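Local atomic coordinates of haloacid dehalogenase-like hydrolase (PDB entry 2RBK), a protein that probably acts as a magnesium-dependent phosphatase of the haloacid dehalogenase superfamily and binds vanadate in a mimic of the phosphoryl-transfer state. Residues A[184-187]-A[188-192]; A[164-168]-A[169-173]. One frame throughout, in Å; residues are numbered along the deposited sequence.

Contact 1. Residues A[184-187]-A[188-192]; sequences KGDT and KQKGI. With VN4 (oxido(dioxo)vanadium), chain C.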
# COMPACT_ATOMS: atom_id res chain seq x y z
N LYS A 184 -4.39 -14.34 -4.77
CA LYS A 184 -5.81 -14.18 -5.05
C LYS A 184 -6.55 -13.53 -3.91
O LYS A 184 -6.54 -14.00 -2.79
CB LYS A 184 -6.42 -15.57 -5.31
CG LYS A 184 -7.90 -15.71 -5.51
CD LYS A 184 -8.16 -15.30 -6.96
CE LYS A 184 -9.59 -15.64 -7.34
NZ LYS A 184 -9.86 -14.85 -8.59
N GLY A 185 -7.26 -12.42 -4.23
CA GLY A 185 -8.08 -11.75 -3.27
C GLY A 185 -7.36 -10.78 -2.37
O GLY A 185 -8.03 -10.03 -1.66
N ASP A 186 -6.02 -10.74 -2.37
CA ASP A 186 -5.28 -9.88 -1.47
C ASP A 186 -5.10 -8.50 -2.04
O ASP A 186 -4.19 -8.23 -2.81
CB ASP A 186 -3.95 -10.54 -1.13
CG ASP A 186 -4.22 -11.83 -0.35
OD1 ASP A 186 -5.21 -11.89 0.41
OD2 ASP A 186 -3.47 -12.79 -0.60
N THR A 187 -6.02 -7.62 -1.67
CA THR A 187 -6.00 -6.20 -1.93
C THR A 187 -6.25 -5.46 -0.63
O THR A 187 -6.57 -6.09 0.39
CB THR A 187 -7.05 -5.70 -2.97
OG1 THR A 187 -8.30 -5.72 -2.37
CG2 THR A 187 -7.06 -6.61 -4.20
N LYS A 188 -6.15 -4.15 -0.64
CA LYS A 188 -6.39 -3.44 0.62
C LYS A 188 -7.78 -3.68 1.18
O LYS A 188 -7.97 -3.54 2.40
CB LYS A 188 -6.07 -1.97 0.44
CG LYS A 188 -4.61 -1.66 0.20
CD LYS A 188 -4.35 -0.22 -0.05
CE LYS A 188 -2.90 0.02 -0.49
NZ LYS A 188 -2.54 1.47 -0.53
N GLN A 189 -8.75 -3.97 0.34
CA GLN A 189 -10.10 -4.33 0.82
C GLN A 189 -10.07 -5.51 1.76
O GLN A 189 -10.77 -5.55 2.79
CB GLN A 189 -11.05 -4.63 -0.36
CG GLN A 189 -12.22 -5.52 -0.21
CD GLN A 189 -13.13 -5.57 -1.40
OE1 GLN A 189 -12.84 -4.94 -2.42
NE2 GLN A 189 -14.29 -6.25 -1.29
N LYS A 190 -9.30 -6.57 1.40
CA LYS A 190 -9.09 -7.73 2.30
C LYS A 190 -8.50 -7.28 3.60
O LYS A 190 -8.87 -7.75 4.68
CB LYS A 190 -8.17 -8.75 1.60
CG LYS A 190 -7.67 -9.91 2.47
CD LYS A 190 -8.74 -10.77 2.99
CE LYS A 190 -8.16 -12.12 3.48
NZ LYS A 190 -9.20 -13.00 4.11
N GLY A 191 -7.52 -6.36 3.53
CA GLY A 191 -6.91 -5.84 4.74
C GLY A 191 -7.94 -5.18 5.66
O GLY A 191 -7.92 -5.42 6.87
N ILE A 192 -8.83 -4.37 5.09
CA ILE A 192 -9.86 -3.76 5.90
C ILE A 192 -10.68 -4.82 6.60
O ILE A 192 -10.94 -4.76 7.79
CB ILE A 192 -10.78 -2.82 5.06
CG1 ILE A 192 -10.00 -1.56 4.70
CG2 ILE A 192 -12.06 -2.53 5.81
CD1 ILE A 192 -10.77 -0.53 3.89
V VN4 C . 0.65 3.35 -0.80
O1 VN4 C . 1.34 3.59 0.69
O2 VN4 C . 0.69 4.61 -2.03
O3 VN4 C . 0.39 1.70 -1.57
O HOH W 1 2.64 2.72 -1.19
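Thr187 caps the start of helix 188-199 and meets Gln189, Lys190 and Gly191 at once. Its carbonyl O accepts the first-turn bond from Gly191 N at 3.3 Å. The N-cap bond is weaker: Thr187 OG1 accepts from Gln189 N at 3.3 Å, off line, and is also hydrogen-bonded to Ser217. A chi1 of 74° sets OG1 between the backbone N and the carbonyl carbon, where it faces the amides of the helix start. This is the tight part, completed by Lys190 CB, which sits 3.3 Å from Thr187 O and 3.5 Å from Gly185 O. The more open side is that of exposed Gly185 and the partly exposed chains of Gln189 and Lys190. Buried Asp186 runs side by side with Lys190, its OD1 3.8 Å from Lys190 CG, yet their charged ends part: the carboxylate bonds to Ser83 and Tyr81, whereas Lys190 NZ bridges to Glu194, and Lys190 also makes a cation-pi contact with Tyr81. Lys188 leaves the other way, extended beyond CG and buried. Its NZ donates to vanadate O3 at 3.1 Å, pairs with Asp215 and bonds to Ala42 O, three partners that hold the amine against the vanadate. Water 1 binds the vanadium at 2.1 Å. The capped turn thus presents a lysine to an anionic group, consistent with stabilisation of phosphoryl oxygens during transfer.

Contact 2. Residues A[164-168]-A[169-173]; sequences PSIPT and CEIGR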
# COMPACT_ATOMS: atom_id res chain seq x y z
N PRO A 164 -1.23 -13.80 -18.44
CA PRO A 164 -1.66 -15.20 -18.57
C PRO A 164 -0.81 -16.13 -17.74
O PRO A 164 -1.31 -17.20 -17.42
CB PRO A 164 -1.43 -15.55 -20.05
CG PRO A 164 -1.64 -14.20 -20.65
CD PRO A 164 -0.87 -13.27 -19.74
N SER A 165 0.42 -15.72 -17.40
CA SER A 165 1.17 -16.63 -16.53
C SER A 165 1.11 -16.30 -15.04
O SER A 165 1.69 -17.05 -14.25
CB SER A 165 2.64 -16.67 -16.97
OG SER A 165 2.68 -16.83 -18.39
N ILE A 166 0.34 -15.30 -14.61
CA ILE A 166 0.03 -15.06 -13.18
C ILE A 166 -1.50 -15.09 -13.02
O ILE A 166 -2.09 -14.10 -12.58
CB ILE A 166 0.70 -13.79 -12.59
CG1 ILE A 166 0.43 -12.54 -13.38
CG2 ILE A 166 2.22 -14.04 -12.48
CD1 ILE A 166 0.67 -11.17 -12.67
N PRO A 167 -2.15 -16.22 -13.36
CA PRO A 167 -3.59 -16.23 -13.51
C PRO A 167 -4.43 -16.08 -12.28
O PRO A 167 -5.64 -15.82 -12.44
CB PRO A 167 -3.88 -17.60 -14.10
CG PRO A 167 -2.77 -18.45 -13.54
CD PRO A 167 -1.58 -17.54 -13.70
N THR A 168 -3.86 -16.18 -11.11
CA THR A 168 -4.66 -16.05 -9.90
C THR A 168 -4.27 -14.86 -9.06
O THR A 168 -4.93 -14.56 -8.09
CB THR A 168 -4.68 -17.33 -9.03
OG1 THR A 168 -3.43 -17.55 -8.44
CG2 THR A 168 -5.16 -18.56 -9.82
N CYS A 169 -3.23 -14.15 -9.38
CA CYS A 169 -2.73 -13.05 -8.56
C CYS A 169 -3.53 -11.77 -8.80
O CYS A 169 -4.08 -11.50 -9.86
CB CYS A 169 -1.27 -12.77 -8.81
SG CYS A 169 -0.12 -13.99 -8.29
N GLU A 170 -3.50 -10.92 -7.79
CA GLU A 170 -3.92 -9.54 -7.88
C GLU A 170 -2.75 -8.69 -8.28
O GLU A 170 -1.60 -8.95 -7.91
CB GLU A 170 -4.40 -9.06 -6.52
CG GLU A 170 -5.53 -9.86 -5.94
CD GLU A 170 -6.78 -10.03 -6.77
OE1 GLU A 170 -7.11 -9.14 -7.57
OE2 GLU A 170 -7.46 -11.08 -6.61
N ILE A 171 -3.00 -7.64 -9.05
CA ILE A 171 -2.00 -6.73 -9.51
C ILE A 171 -2.49 -5.32 -9.28
O ILE A 171 -3.60 -5.00 -9.74
CB ILE A 171 -1.62 -6.93 -10.99
CG1 ILE A 171 -1.39 -8.38 -11.38
CG2 ILE A 171 -0.43 -6.02 -11.23
CD1 ILE A 171 -1.67 -8.58 -12.85
N GLY A 172 -1.71 -4.50 -8.55
CA GLY A 172 -2.10 -3.12 -8.33
C GLY A 172 -0.97 -2.15 -8.53
O GLY A 172 0.18 -2.55 -8.34
N ARG A 173 -1.23 -0.91 -8.80
CA ARG A 173 -0.14 0.12 -8.80
C ARG A 173 -0.46 1.34 -7.89
O ARG A 173 -1.57 1.85 -7.81
CB ARG A 173 0.16 0.71 -10.15
CG ARG A 173 0.41 -0.20 -11.29
CD ARG A 173 0.84 0.35 -12.66
NE ARG A 173 1.03 -0.83 -13.53
CZ ARG A 173 2.14 -1.16 -14.07
NH1 ARG A 173 3.20 -0.37 -13.94
NH2 ARG A 173 2.27 -2.27 -14.80
O HOH W 2 -4.49 -12.56 -12.34
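The flat groups joined here are peptide units rather than rings: the Ile166 carbonyl meets the Cys169 amide through C=O and N-H. This amide-carbonyl pair closes a type I beta turn, Ile166 to Cys169, that leads into strand 170-172 of the cap domain. The closing bond, Cys169 N to Ile166 O, is weak at 3.4 Å, although fairly straight at 156°. Thr168 OG1 hydrogen-bonds to Glu89 of helix 87-100. Glu89 also touches the side chains of Ile166, Pro167 and Cys169. The apolar part is loose: Ile166 CB lies 4.4 Å from Cys169 SG, and both residues pack on Val181 of the neighbouring strand 180-182. A chi1 of 53° swings Ile166 CG1 between the backbone N and the carbonyl carbon, and the branch then reaches toward Ile171; in the given conformer of Ile171 the two side chains cross at about a right angle. Ile171 has a second conformer, so both this crossing and the short approach of its CD1 to that of Ile166 are doubtful. Polar support for the turn comes from solvent as well as from the weak amide bond: water 2 donates to both carbonyls, reaching Ile166 O at 2.9 Å and Cys169 O at 2.7 Å.

Overall arrangement
Following the chain from the N terminus, helix 156-162 runs into contact 2, whose turn at 166-169 bends the chain by about a right angle into strand 170-172. That strand pairs antiparallel with 180-182, and the chain then enters contact 1, where the loop 184-187 passes into helix 188-199 of the core domain. The two follow one another, neither nesting nor crossing, with centres about 14 Å apart; contact 2 closes the 166-169 turn, and contact 1 the loop-to-helix junction at 187-191. They nevertheless touch, Glu170 OE2 taking a probable hydrogen bond from Gly185 N at 2.7 Å and Thr168 O packing against Lys184 CB. Together they mark the return from the cap to the vanadate-binding core.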